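Local coordinates for protein tengpin (Thermoanaerobacter tengcongensis, PDB 2VH4) that probably inhibits serine proteases as a serpin, and is seen here in a latent conformation that forms a loop C-sheet polymer, at residues 18-23 and 70-75; 165-170 and 338-343; 179-184 and 327-332; 187-192 and 201-206. One frame throughout, in Å; residues are numbered along the deposited sequence.

In the fold
The contacts are spread over the serpin fold, contacts 1 and 4 on opposite sides of its centre. Contact 1 comes first along the chain and joins helix 15-32 to the loop between helices 59-70 and 75-88. Contact 2 lies about 23 Å away, centre to centre. It pairs strands 164-177 and 330-342 at one end of the main sheet. Contact 3 uses the turn leading into strand 330-342, its centre about 37 Å from that of contact 2. Contact 4, the hairpin of strands 187-193 and 199-209, falls between the segments of contact 3 in sequence. Contacts 3 and 4 touch, their centres about 15 Å apart. Contacts 2 and 3 bracket the loop strand whose insertion defines the latent form.

Contact 1. Residues 18-23 and 70-75; sequences IYNTAD and GKDISI
Asn20, on helix 15-32, faces the turn that ends helix 59-70, and its CA lies 5.9 Å from the CA of Gly70. The chain leaves the helix at Lys71 with positive phi (61°). The Asn20 amide nitrogen carries the contact. ND2 donates to Asp72 OD1 at 2.9 Å, nearly straight at 168°. This acceptor lies in the amide plane, yet the bond arrives from above the carboxylate, whose plane is turned 85° to the amide. ND2 also makes a weak, bent bond to Gly70 O at 2.7 Å. Ile73 CD1 packs 3.5 Å from the same nitrogen. On the other branch, Asn20 OD1 accepts from a water at 2.9 Å, and Lys71 NZ donates to that water. The extended Lys71 chain crosses Asp23 at about a right angle. Its NZ stays 4.2 Å from Asp23 OD2, too far for a salt bridge. With an alanine at Asn20, Asp72 OD1 and Gly70 O would probably lose this donor, and a gap would open beside Ile73 CD1. Asp72 OD2 also forms a salt bridge with Lys16. The two oxygens of Asp72 tie the turn to helix 15-32 through a neutral amide and a salt bridge.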
loop_
_atom_site.group_PDB
_atom_site.type_symbol
_atom_site.label_atom_id
_atom_site.label_comp_id
_atom_site.label_asym_id
_atom_site.label_seq_id
_atom_site.Cartn_x
_atom_site.Cartn_y
_atom_site.Cartn_z
ATOM N N ILE A 18 1.628 -2.931 15.670
ATOM C CA ILE A 18 2.887 -2.723 14.978
ATOM C C ILE A 18 3.348 -4.023 14.326
ATOM O O ILE A 18 3.569 -4.074 13.115
ATOM C CB ILE A 18 3.964 -2.148 15.927
ATOM C CG1 ILE A 18 3.662 -0.673 16.217
ATOM C CG2 ILE A 18 5.381 -2.325 15.331
ATOM C CD1 ILE A 18 4.437 -0.091 17.396
ATOM N N TYR A 19 3.455 -5.077 15.128
ATOM C CA TYR A 19 3.990 -6.346 14.647
ATOM C C TYR A 19 3.031 -7.142 13.765
ATOM O O TYR A 19 3.480 -7.849 12.862
ATOM C CB TYR A 19 4.529 -7.180 15.811
ATOM C CG TYR A 19 5.852 -6.662 16.332
ATOM C CD1 TYR A 19 5.909 -5.766 17.407
ATOM C CD2 TYR A 19 7.047 -7.052 15.743
ATOM C CE1 TYR A 19 7.133 -5.286 17.886
ATOM C CE2 TYR A 19 8.269 -6.589 16.215
ATOM C CZ TYR A 19 8.307 -5.703 17.282
ATOM O OH TYR A 19 9.527 -5.246 17.733
ATOM N N ASN A 20 1.727 -7.027 14.014
ATOM C CA ASN A 20 0.734 -7.696 13.172
ATOM C C ASN A 20 0.617 -7.049 11.805
ATOM O O ASN A 20 0.485 -7.737 10.795
ATOM C CB ASN A 20 -0.643 -7.745 13.836
ATOM C CG ASN A 20 -0.802 -8.924 14.768
ATOM O OD1 ASN A 20 0.180 -9.505 15.225
ATOM N ND2 ASN A 20 -2.049 -9.281 15.062
ATOM N N THR A 21 0.667 -5.721 11.787
ATOM C CA THR A 21 0.585 -4.954 10.552
ATOM C C THR A 21 1.901 -5.059 9.784
ATOM O O THR A 21 1.917 -4.997 8.550
ATOM C CB THR A 21 0.212 -3.490 10.852
ATOM O OG1 THR A 21 -0.987 -3.480 11.640
ATOM C CG2 THR A 21 -0.007 -2.689 9.572
ATOM N N ALA A 22 2.994 -5.237 10.523
ATOM C CA ALA A 22 4.289 -5.521 9.925
ATOM C C ALA A 22 4.222 -6.858 9.210
ATOM O O ALA A 22 4.734 -7.011 8.089
ATOM C CB ALA A 22 5.375 -5.545 10.983
ATOM N N ASP A 23 3.571 -7.820 9.862
ATOM C CA ASP A 23 3.461 -9.159 9.319
ATOM C C ASP A 23 2.665 -9.164 8.023
ATOM O O ASP A 23 3.085 -9.780 7.045
ATOM C CB ASP A 23 2.840 -10.120 10.324
ATOM C CG ASP A 23 2.928 -11.553 9.861
ATOM O OD1 ASP A 23 4.065 -12.064 9.753
ATOM O OD2 ASP A 23 1.870 -12.161 9.584
ATOM N N GLY A 70 -5.232 -8.768 10.029
ATOM C CA GLY A 70 -4.889 -8.505 11.414
ATOM C C GLY A 70 -4.441 -9.698 12.221
ATOM O O GLY A 70 -4.216 -9.569 13.430
ATOM N N LYS A 71 -4.302 -10.855 11.568
ATOM C CA LYS A 71 -3.959 -12.104 12.255
ATOM C C LYS A 71 -5.026 -12.454 13.285
ATOM O O LYS A 71 -5.966 -13.186 12.988
ATOM C CB LYS A 71 -2.596 -11.999 12.946
ATOM C CG LYS A 71 -1.448 -12.671 12.240
ATOM C CD LYS A 71 -0.345 -12.927 13.250
ATOM C CE LYS A 71 0.940 -13.384 12.599
ATOM N NZ LYS A 71 2.052 -13.384 13.593
ATOM N N ASP A 72 -4.877 -11.898 14.486
ATOM C CA ASP A 72 -5.753 -12.186 15.618
ATOM C C ASP A 72 -6.500 -10.928 16.070
ATOM O O ASP A 72 -7.233 -10.940 17.067
ATOM C CB ASP A 72 -4.939 -12.767 16.779
ATOM C CG ASP A 72 -3.920 -11.786 17.322
ATOM O OD1 ASP A 72 -2.882 -11.573 16.661
ATOM O OD2 ASP A 72 -4.160 -11.227 18.411
ATOM N N ILE A 73 -6.293 -9.841 15.335
ATOM C CA ILE A 73 -7.012 -8.612 15.595
ATOM C C ILE A 73 -8.379 -8.756 14.937
ATOM O O ILE A 73 -8.476 -9.147 13.771
ATOM C CB ILE A 73 -6.248 -7.373 15.073
ATOM C CG1 ILE A 73 -4.918 -7.207 15.824
ATOM C CG2 ILE A 73 -7.084 -6.114 15.239
ATOM C CD1 ILE A 73 -3.900 -6.328 15.114
ATOM N N SER A 74 -9.432 -8.475 15.702
ATOM C CA SER A 74 -10.789 -8.484 15.163
ATOM C C SER A 74 -10.947 -7.234 14.317
ATOM O O SER A 74 -10.227 -6.257 14.529
ATOM C CB SER A 74 -11.827 -8.503 16.289
ATOM O OG SER A 74 -11.906 -7.243 16.931
ATOM N N ILE A 75 -11.874 -7.263 13.364
ATOM C CA ILE A 75 -12.143 -6.090 12.522
ATOM C C ILE A 75 -12.535 -4.851 13.349
ATOM O O ILE A 75 -12.186 -3.733 12.984
ATOM C CB ILE A 75 -13.163 -6.399 11.367
ATOM C CG1 ILE A 75 -13.169 -5.291 10.303
ATOM C CG2 ILE A 75 -14.576 -6.647 11.904
ATOM C CD1 ILE A 75 -11.811 -4.942 9.714
HETATM O O HOH W 1 2.792 -10.750 14.690
#

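Contact 2. Residues 165-170 and 338-343; sequences VMYLIN and SVDITA
Strands 164-177 and 330-342 pair antiparallel in the main serpin sheet, and the pairing includes a classic beta bulge, in which Val165 and Met166 both face Ile341. Ile341 O accepts from Val165 N at 2.9 Å and, weakly, from Met166 N. Ile341 N returns a bond to Met166 O. Further along, Leu168 and Val339 form a hydrogen-bonded pair, with Val339 N 2.8 Å from Leu168 O. On the face of Met166, Leu168, Val339 and Ile341 the packing is apolar. Leu168 CD1 reaches across to Ile341 CG1 at 3.7 Å and to Val339 CG1 at 4.1 Å. Helix 43-54 covers this face, with Thr53 against both Leu168 and Val339. The other face carries Tyr167 with Asp340 and Ile169 with Ser338. Tyr167 and Asp340 lie side by side and point the same way, ring and carboxylate 40° apart. With chi1 at -169°, Asp340 swings its carboxylate away from its own backbone N and along the ring, OD2 3.2 Å from Tyr167 CE2. Asp164 OD2 lies close to Asp340 OD2 and has a weak hydrogen bond with Tyr167 OH; one of the two acids may be protonated. Ile169 CG1 meets Ser338 CB at 3.7 Å. Strand 330-342 also pairs with strand 314-326 on its far edge. This is the inserted reactive-loop strand of the latent serpin fold.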
loop_
_atom_site.group_PDB
_atom_site.type_symbol
_atom_site.label_atom_id
_atom_site.label_comp_id
_atom_site.label_asym_id
_atom_site.label_seq_id
_atom_site.Cartn_x
_atom_site.Cartn_y
_atom_site.Cartn_z
ATOM N N VAL A 165 -21.337 -2.399 -8.239
ATOM C CA VAL A 165 -22.240 -1.680 -7.338
ATOM C C VAL A 165 -21.515 -0.782 -6.334
ATOM O O VAL A 165 -22.106 0.161 -5.804
ATOM C CB VAL A 165 -23.224 -2.636 -6.598
ATOM C CG1 VAL A 165 -24.095 -3.404 -7.593
ATOM C CG2 VAL A 165 -22.483 -3.596 -5.684
ATOM N N MET A 166 -20.239 -1.077 -6.079
ATOM C CA MET A 166 -19.452 -0.335 -5.086
ATOM C C MET A 166 -17.956 -0.326 -5.380
ATOM O O MET A 166 -17.382 -1.339 -5.772
ATOM C CB MET A 166 -19.685 -0.881 -3.665
ATOM C CG MET A 166 -19.092 0.008 -2.562
ATOM S SD MET A 166 -19.301 -0.594 -0.873
ATOM C CE MET A 166 -20.994 -0.132 -0.505
ATOM N N TYR A 167 -17.334 0.831 -5.183
ATOM C CA TYR A 167 -15.878 0.921 -5.139
ATOM C C TYR A 167 -15.469 1.476 -3.786
ATOM O O TYR A 167 -15.945 2.535 -3.372
ATOM C CB TYR A 167 -15.333 1.814 -6.256
ATOM C CG TYR A 167 -15.538 1.261 -7.647
ATOM C CD1 TYR A 167 -16.686 1.561 -8.374
ATOM C CD2 TYR A 167 -14.580 0.444 -8.238
ATOM C CE1 TYR A 167 -16.881 1.053 -9.651
ATOM C CE2 TYR A 167 -14.762 -0.062 -9.515
ATOM C CZ TYR A 167 -15.920 0.243 -10.212
ATOM O OH TYR A 167 -16.105 -0.250 -11.479
ATOM N N LEU A 168 -14.616 0.736 -3.089
ATOM C CA LEU A 168 -14.010 1.224 -1.862
ATOM C C LEU A 168 -12.593 1.641 -2.229
ATOM O O LEU A 168 -11.816 0.824 -2.725
ATOM C CB LEU A 168 -14.007 0.143 -0.770
ATOM C CG LEU A 168 -15.356 -0.506 -0.448
ATOM C CD1 LEU A 168 -15.576 -1.770 -1.281
ATOM C CD2 LEU A 168 -15.459 -0.825 1.028
ATOM N N ILE A 169 -12.276 2.915 -2.015
ATOM C CA ILE A 169 -11.011 3.478 -2.496
ATOM C C ILE A 169 -10.221 4.201 -1.406
ATOM O O ILE A 169 -10.746 5.081 -0.726
ATOM C CB ILE A 169 -11.236 4.445 -3.692
ATOM C CG1 ILE A 169 -12.035 3.765 -4.807
ATOM C CG2 ILE A 169 -9.901 4.959 -4.224
ATOM C CD1 ILE A 169 -12.680 4.726 -5.786
ATOM N N ASN A 170 -8.958 3.823 -1.249
ATOM C CA ASN A 170 -8.048 4.567 -0.397
ATOM C C ASN A 170 -6.935 5.219 -1.207
ATOM O O ASN A 170 -6.362 4.587 -2.109
ATOM C CB ASN A 170 -7.445 3.680 0.686
ATOM C CG ASN A 170 -6.296 4.363 1.417
ATOM O OD1 ASN A 170 -5.151 4.334 0.965
ATOM N ND2 ASN A 170 -6.603 5.004 2.536
ATOM N N SER A 338 -8.138 0.525 -5.002
ATOM C CA SER A 338 -9.581 0.447 -5.224
ATOM C C SER A 338 -10.049 -1.008 -5.179
ATOM O O SER A 338 -9.454 -1.885 -5.812
ATOM C CB SER A 338 -10.003 1.159 -6.523
ATOM O OG SER A 338 -10.378 0.245 -7.539
ATOM N N VAL A 339 -11.101 -1.246 -4.398
ATOM C CA VAL A 339 -11.709 -2.562 -4.254
ATOM C C VAL A 339 -13.042 -2.566 -5.009
ATOM O O VAL A 339 -13.917 -1.746 -4.739
ATOM C CB VAL A 339 -11.912 -2.912 -2.756
ATOM C CG1 VAL A 339 -12.585 -4.271 -2.578
ATOM C CG2 VAL A 339 -10.573 -2.860 -2.016
ATOM N N ASP A 340 -13.183 -3.480 -5.964
ATOM C CA ASP A 340 -14.343 -3.485 -6.854
ATOM C C ASP A 340 -15.364 -4.571 -6.511
ATOM O O ASP A 340 -15.088 -5.771 -6.638
ATOM C CB ASP A 340 -13.902 -3.589 -8.319
ATOM C CG ASP A 340 -15.039 -3.319 -9.298
ATOM O OD1 ASP A 340 -16.220 -3.284 -8.871
ATOM O OD2 ASP A 340 -14.749 -3.132 -10.504
ATOM N N ILE A 341 -16.548 -4.121 -6.090
ATOM C CA ILE A 341 -17.659 -4.994 -5.715
ATOM C C ILE A 341 -18.650 -5.142 -6.877
ATOM O O ILE A 341 -19.272 -4.162 -7.312
ATOM C CB ILE A 341 -18.382 -4.469 -4.436
ATOM C CG1 ILE A 341 -17.401 -4.327 -3.262
ATOM C CG2 ILE A 341 -19.559 -5.355 -4.063
ATOM C CD1 ILE A 341 -16.733 -5.625 -2.782
ATOM N N THR A 342 -18.798 -6.371 -7.367
ATOM C CA THR A 342 -19.595 -6.629 -8.569
ATOM C C THR A 342 -20.513 -7.845 -8.435
ATOM O O THR A 342 -20.337 -8.675 -7.546
ATOM C CB THR A 342 -18.695 -6.763 -9.824
ATOM O OG1 THR A 342 -19.499 -6.662 -11.009
ATOM C CG2 THR A 342 -17.954 -8.082 -9.821
ATOM N N ALA A 343 -21.483 -7.943 -9.341
ATOM C CA ALA A 343 -22.556 -8.931 -9.236
ATOM C C ALA A 343 -22.310 -10.199 -10.049
ATOM O O ALA A 343 -22.726 -11.289 -9.648
ATOM C CB ALA A 343 -23.881 -8.304 -9.637
#

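Contact 3. Residues 179-184 and 327-332; sequences ETVYEK and DELGTK
Tyr182 packs its CB against CB of Glu328, 4.0 Å away, and brings the edge of its ring to the Glu328 carbonyl. Ring atom CD1 is 3.6 Å from Glu328 O. The same oxygen accepts from Tyr182 N at 2.9 Å, in the carbonyl plane and nearly straight at 168°. Val181 sits beside this bond, its CB 3.5 Å from Glu328 O. Its CG1 lies at a loose 4.4 Å from Leu329 CD2. The ring of Tyr182 continues into the protein, edge-to-face with Trp178 and in a cation-pi contact with Lys223. Glu328 and Lys184 meet through their side-chain ends. Both chains bend at chi2 (85° in Glu328, 72° in Lys184), and they approach at a slant. Lys184 NZ forms a salt bridge with Glu328 OE2 at 3.0 Å, reaching it from above the carboxylate plane. Lys273 binds OE2 as well, and Lys184 also pairs with Glu203. The turn is held from within by an Asx motif: Asp327 OD1 accepts from Gly330 N at 3.0 Å and weakly from Leu329 N. Swapping Glu328 for an alanine would probably cost both Lys184 and Lys273 their bond to this carboxylate, leaving Lys184 to rely on Glu203. This turn starts the inserted strand at the end of the main sheet called the breach in serpins. Two lysines on one carboxylate oxygen would be expected to keep Glu328 ionised. The charged network thus ties the base of the inserted loop to the segment that leads on from strand 164-177.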
loop_
_atom_site.group_PDB
_atom_site.type_symbol
_atom_site.label_atom_id
_atom_site.label_comp_id
_atom_site.label_asym_id
_atom_site.label_seq_id
_atom_site.Cartn_x
_atom_site.Cartn_y
_atom_site.Cartn_z
ATOM N N GLU A 179 16.428 15.211 5.272
ATOM C CA GLU A 179 17.054 15.987 6.332
ATOM C C GLU A 179 18.322 16.651 5.784
ATOM O O GLU A 179 18.582 17.827 6.046
ATOM C CB GLU A 179 17.398 15.075 7.506
ATOM C CG GLU A 179 18.086 15.763 8.670
ATOM C CD GLU A 179 17.108 16.132 9.745
ATOM O OE1 GLU A 179 16.390 17.148 9.589
ATOM O OE2 GLU A 179 17.051 15.391 10.745
ATOM N N THR A 180 19.100 15.879 5.024
ATOM C CA THR A 180 20.302 16.374 4.360
ATOM C C THR A 180 20.188 16.068 2.875
ATOM O O THR A 180 20.349 14.922 2.449
ATOM C CB THR A 180 21.598 15.735 4.934
ATOM O OG1 THR A 180 21.611 15.854 6.364
ATOM C CG2 THR A 180 22.848 16.415 4.358
ATOM N N VAL A 181 19.898 17.104 2.097
ATOM C CA VAL A 181 19.748 16.978 0.645
ATOM C C VAL A 181 21.078 16.577 -0.010
ATOM O O VAL A 181 22.132 16.684 0.608
ATOM C CB VAL A 181 19.183 18.289 0.009
ATOM C CG1 VAL A 181 17.838 18.657 0.634
ATOM C CG2 VAL A 181 20.181 19.456 0.149
ATOM N N TYR A 182 21.021 16.092 -1.242
ATOM C CA TYR A 182 22.236 15.861 -2.018
ATOM C C TYR A 182 22.583 17.092 -2.860
ATOM O O TYR A 182 21.732 17.611 -3.589
ATOM C CB TYR A 182 22.071 14.670 -2.961
ATOM C CG TYR A 182 21.781 13.340 -2.311
ATOM C CD1 TYR A 182 20.469 12.935 -2.081
ATOM C CD2 TYR A 182 22.817 12.466 -1.971
ATOM C CE1 TYR A 182 20.186 11.700 -1.502
ATOM C CE2 TYR A 182 22.547 11.228 -1.392
ATOM C CZ TYR A 182 21.227 10.850 -1.160
ATOM O OH TYR A 182 20.933 9.632 -0.590
ATOM N N GLU A 183 23.825 17.553 -2.750
ATOM C CA GLU A 183 24.398 18.472 -3.726
ATOM C C GLU A 183 24.569 17.656 -5.002
ATOM O O GLU A 183 24.832 16.453 -4.927
ATOM C CB GLU A 183 25.772 18.978 -3.262
ATOM C CG GLU A 183 25.754 20.002 -2.124
ATOM C CD GLU A 183 27.133 20.208 -1.464
ATOM O OE1 GLU A 183 27.198 20.955 -0.458
ATOM O OE2 GLU A 183 28.150 19.632 -1.931
ATOM N N LYS A 184 24.428 18.291 -6.167
ATOM C CA LYS A 184 24.593 17.584 -7.445
ATOM C C LYS A 184 26.002 16.993 -7.610
ATOM O O LYS A 184 26.182 15.991 -8.302
ATOM C CB LYS A 184 24.234 18.491 -8.624
ATOM C CG LYS A 184 23.999 17.756 -9.947
ATOM C CD LYS A 184 22.689 16.982 -9.953
ATOM C CE LYS A 184 22.603 16.054 -11.155
ATOM N NZ LYS A 184 21.269 15.404 -11.256
ATOM N N ASP A 327 14.788 11.653 -5.567
ATOM C CA ASP A 327 15.776 12.530 -6.152
ATOM C C ASP A 327 16.649 13.163 -5.064
ATOM O O ASP A 327 16.683 12.685 -3.923
ATOM C CB ASP A 327 15.085 13.600 -7.003
ATOM C CG ASP A 327 14.285 14.601 -6.170
ATOM O OD1 ASP A 327 14.002 14.345 -4.976
ATOM O OD2 ASP A 327 13.935 15.659 -6.721
ATOM N N GLU A 328 17.329 14.248 -5.428
ATOM C CA GLU A 328 18.310 14.919 -4.576
ATOM C C GLU A 328 17.689 15.655 -3.396
ATOM O O GLU A 328 18.345 15.874 -2.378
ATOM C CB GLU A 328 19.129 15.903 -5.409
ATOM C CG GLU A 328 20.021 15.236 -6.453
ATOM C CD GLU A 328 19.321 14.934 -7.767
ATOM O OE1 GLU A 328 18.088 15.106 -7.876
ATOM O OE2 GLU A 328 20.017 14.521 -8.708
ATOM N N LEU A 329 16.419 16.015 -3.529
ATOM C CA LEU A 329 15.772 16.868 -2.546
ATOM C C LEU A 329 14.888 16.089 -1.585
ATOM O O LEU A 329 14.686 16.512 -0.449
ATOM C CB LEU A 329 14.976 17.970 -3.251
ATOM C CG LEU A 329 15.867 18.832 -4.156
ATOM C CD1 LEU A 329 15.105 19.339 -5.373
ATOM C CD2 LEU A 329 16.511 19.985 -3.379
ATOM N N GLY A 330 14.376 14.948 -2.040
ATOM C CA GLY A 330 13.532 14.106 -1.206
ATOM C C GLY A 330 12.815 12.999 -1.944
ATOM O O GLY A 330 13.375 12.355 -2.834
ATOM N N THR A 331 11.564 12.776 -1.557
ATOM C CA THR A 331 10.763 11.698 -2.114
ATOM C C THR A 331 9.304 12.101 -2.202
ATOM O O THR A 331 8.721 12.617 -1.243
ATOM C CB THR A 331 10.896 10.406 -1.274
ATOM O OG1 THR A 331 12.276 10.061 -1.144
ATOM C CG2 THR A 331 10.168 9.243 -1.926
ATOM N N LYS A 332 8.731 11.873 -3.377
ATOM C CA LYS A 332 7.297 11.964 -3.585
ATOM C C LYS A 332 6.794 10.541 -3.803
ATOM O O LYS A 332 7.391 9.785 -4.564
ATOM C CB LYS A 332 6.982 12.821 -4.814
ATOM C CG LYS A 332 7.208 14.317 -4.637
ATOM C CD LYS A 332 7.174 15.034 -5.993
ATOM C CE LYS A 332 6.671 16.483 -5.872
ATOM N NZ LYS A 332 7.553 17.378 -5.053
#

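Contact 4. Residues 187-192 and 201-206; sequences VHEDIF and KVEFMN
Strands 187-193 and 199-209 form an antiparallel beta hairpin at the surface of the serpin, with Phe204 and His188 as one hydrogen-bonded pair. Phe204 N donates to His188 O at 2.9 Å, almost straight at 176°, and His188 N returns a bond to Phe204 O. Asp190 and Val202 repeat the pattern. Just beyond the His188-Phe204 pair, Val187 CA lies 3.2 Å from Phe204 O in a CA-H...O contact. On the face of Asp190, Val202 and Phe204, the Phe204 ring has Val202 CG1 over one face, toward the rim. Asp190 OD2 comes obliquely to Phe204 CD1 at 3.4 Å. Phe192 turns its ring edge to Val202, CE2 to CG2 at 3.6 Å. On the other face Ile191 CG1 runs alongside Lys201 CG at 3.6 Å. The Lys201 chain bends at chi2 and chi3, and NZ ends 4.3 Å from Glu189 OE2, beyond a salt bridge. One water bridges NZ to Glu189 OE1, and a second joins OE2 to Lys201 O. Val187 CG1 meets Met205 CG at 4.1 Å, near Glu328. Strand 199-209 also pairs with strand 263-281, leaving strand 187-193 outermost within this chain. This hairpin is the strand 4C and 3C pair of serpin sheet C.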
loop_
_atom_site.group_PDB
_atom_site.type_symbol
_atom_site.label_atom_id
_atom_site.label_comp_id
_atom_site.label_asym_id
_atom_site.label_seq_id
_atom_site.Cartn_x
_atom_site.Cartn_y
_atom_site.Cartn_z
ATOM N N VAL A 187 26.366 13.437 -6.962
ATOM C CA VAL A 187 25.595 12.616 -7.891
ATOM C C VAL A 187 26.399 12.371 -9.168
ATOM O O VAL A 187 27.051 13.277 -9.686
ATOM C CB VAL A 187 24.223 13.267 -8.243
ATOM C CG1 VAL A 187 23.313 12.278 -8.976
ATOM C CG2 VAL A 187 23.530 13.793 -6.991
ATOM N N HIS A 188 26.331 11.137 -9.664
ATOM C CA HIS A 188 27.153 10.677 -10.781
ATOM C C HIS A 188 26.353 9.681 -11.623
ATOM O O HIS A 188 25.785 8.725 -11.098
ATOM C CB HIS A 188 28.441 10.047 -10.231
ATOM C CG HIS A 188 29.307 9.400 -11.266
ATOM N ND1 HIS A 188 30.112 10.122 -12.123
ATOM C CD2 HIS A 188 29.521 8.095 -11.560
ATOM C CE1 HIS A 188 30.772 9.290 -12.910
ATOM N NE2 HIS A 188 30.434 8.054 -12.587
ATOM N N GLU A 189 26.303 9.922 -12.929
ATOM C CA GLU A 189 25.539 9.086 -13.850
ATOM C C GLU A 189 26.376 7.967 -14.466
ATOM O O GLU A 189 27.370 8.219 -15.143
ATOM C CB GLU A 189 24.920 9.950 -14.947
ATOM C CG GLU A 189 23.845 9.255 -15.768
ATOM C CD GLU A 189 23.182 10.191 -16.759
ATOM O OE1 GLU A 189 23.903 10.929 -17.463
ATOM O OE2 GLU A 189 21.936 10.190 -16.834
ATOM N N ASP A 190 25.966 6.727 -14.221
ATOM C CA ASP A 190 26.615 5.569 -14.823
ATOM C C ASP A 190 25.758 5.013 -15.939
ATOM O O ASP A 190 24.532 4.892 -15.807
ATOM C CB ASP A 190 26.850 4.468 -13.794
ATOM C CG ASP A 190 27.859 4.851 -12.744
ATOM O OD1 ASP A 190 28.906 5.436 -13.093
ATOM O OD2 ASP A 190 27.606 4.543 -11.564
ATOM N N ILE A 191 26.420 4.671 -17.036
ATOM C CA ILE A 191 25.751 4.092 -18.185
ATOM C C ILE A 191 26.067 2.600 -18.235
ATOM O O ILE A 191 27.208 2.189 -18.047
ATOM C CB ILE A 191 26.152 4.825 -19.498
ATOM C CG1 ILE A 191 25.732 6.300 -19.425
ATOM C CG2 ILE A 191 25.525 4.156 -20.720
ATOM C CD1 ILE A 191 26.493 7.224 -20.355
ATOM N N PHE A 192 25.030 1.802 -18.458
ATOM C CA PHE A 192 25.166 0.355 -18.597
ATOM C C PHE A 192 24.106 -0.188 -19.554
ATOM O O PHE A 192 23.181 0.527 -19.944
ATOM C CB PHE A 192 25.094 -0.338 -17.224
ATOM C CG PHE A 192 23.768 -0.185 -16.521
ATOM C CD1 PHE A 192 22.875 -1.252 -16.459
ATOM C CD2 PHE A 192 23.418 1.019 -15.910
ATOM C CE1 PHE A 192 21.643 -1.122 -15.809
ATOM C CE2 PHE A 192 22.189 1.165 -15.261
ATOM C CZ PHE A 192 21.300 0.089 -15.205
ATOM N N LYS A 201 20.633 4.354 -17.961
ATOM C CA LYS A 201 21.412 5.386 -17.295
ATOM C C LYS A 201 20.823 5.596 -15.925
ATOM O O LYS A 201 19.663 6.007 -15.792
ATOM C CB LYS A 201 21.347 6.702 -18.066
ATOM C CG LYS A 201 22.107 6.720 -19.374
ATOM C CD LYS A 201 21.451 7.646 -20.384
ATOM C CE LYS A 201 21.311 9.062 -19.871
ATOM N NZ LYS A 201 20.809 9.990 -20.930
ATOM N N VAL A 202 21.621 5.303 -14.907
ATOM C CA VAL A 202 21.188 5.476 -13.537
ATOM C C VAL A 202 22.086 6.488 -12.844
ATOM O O VAL A 202 23.316 6.385 -12.875
ATOM C CB VAL A 202 21.124 4.125 -12.767
ATOM C CG1 VAL A 202 20.874 4.349 -11.273
ATOM C CG2 VAL A 202 20.024 3.230 -13.347
ATOM N N GLU A 203 21.449 7.484 -12.243
ATOM C CA GLU A 203 22.142 8.449 -11.423
ATOM C C GLU A 203 22.246 7.904 -10.013
ATOM O O GLU A 203 21.241 7.518 -9.409
ATOM C CB GLU A 203 21.393 9.775 -11.419
ATOM C CG GLU A 203 21.480 10.523 -12.733
ATOM C CD GLU A 203 20.957 11.928 -12.621
ATOM O OE1 GLU A 203 21.782 12.861 -12.550
ATOM O OE2 GLU A 203 19.722 12.100 -12.588
ATOM N N PHE A 204 23.469 7.855 -9.501
ATOM C CA PHE A 204 23.701 7.440 -8.132
ATOM C C PHE A 204 24.010 8.625 -7.228
ATOM O O PHE A 204 24.787 9.510 -7.579
ATOM C CB PHE A 204 24.818 6.398 -8.069
ATOM C CG PHE A 204 24.390 5.039 -8.519
ATOM C CD1 PHE A 204 24.703 4.586 -9.796
ATOM C CD2 PHE A 204 23.646 4.215 -7.674
ATOM C CE1 PHE A 204 24.296 3.316 -10.219
ATOM C CE2 PHE A 204 23.233 2.951 -8.089
ATOM C CZ PHE A 204 23.562 2.500 -9.361
ATOM N N MET A 205 23.397 8.622 -6.054
ATOM C CA MET A 205 23.535 9.711 -5.113
ATOM C C MET A 205 24.315 9.259 -3.880
ATOM O O MET A 205 23.894 8.338 -3.173
ATOM C CB MET A 205 22.152 10.235 -4.728
ATOM C CG MET A 205 21.256 10.550 -5.918
ATOM S SD MET A 205 19.711 11.344 -5.454
ATOM C CE MET A 205 18.886 10.035 -4.549
ATOM N N ASN A 206 25.446 9.918 -3.636
ATOM C CA ASN A 206 26.329 9.587 -2.522
ATOM C C ASN A 206 26.173 10.469 -1.292
ATOM O O ASN A 206 26.187 11.703 -1.377
ATOM C CB ASN A 206 27.795 9.581 -2.960
ATOM C CG ASN A 206 28.241 8.228 -3.477
ATOM O OD1 ASN A 206 27.779 7.758 -4.526
ATOM N ND2 ASN A 206 29.146 7.588 -2.740
HETATM O O HOH W 2 23.193 11.748 -20.067
HETATM O O HOH W 3 19.602 8.828 -15.682
#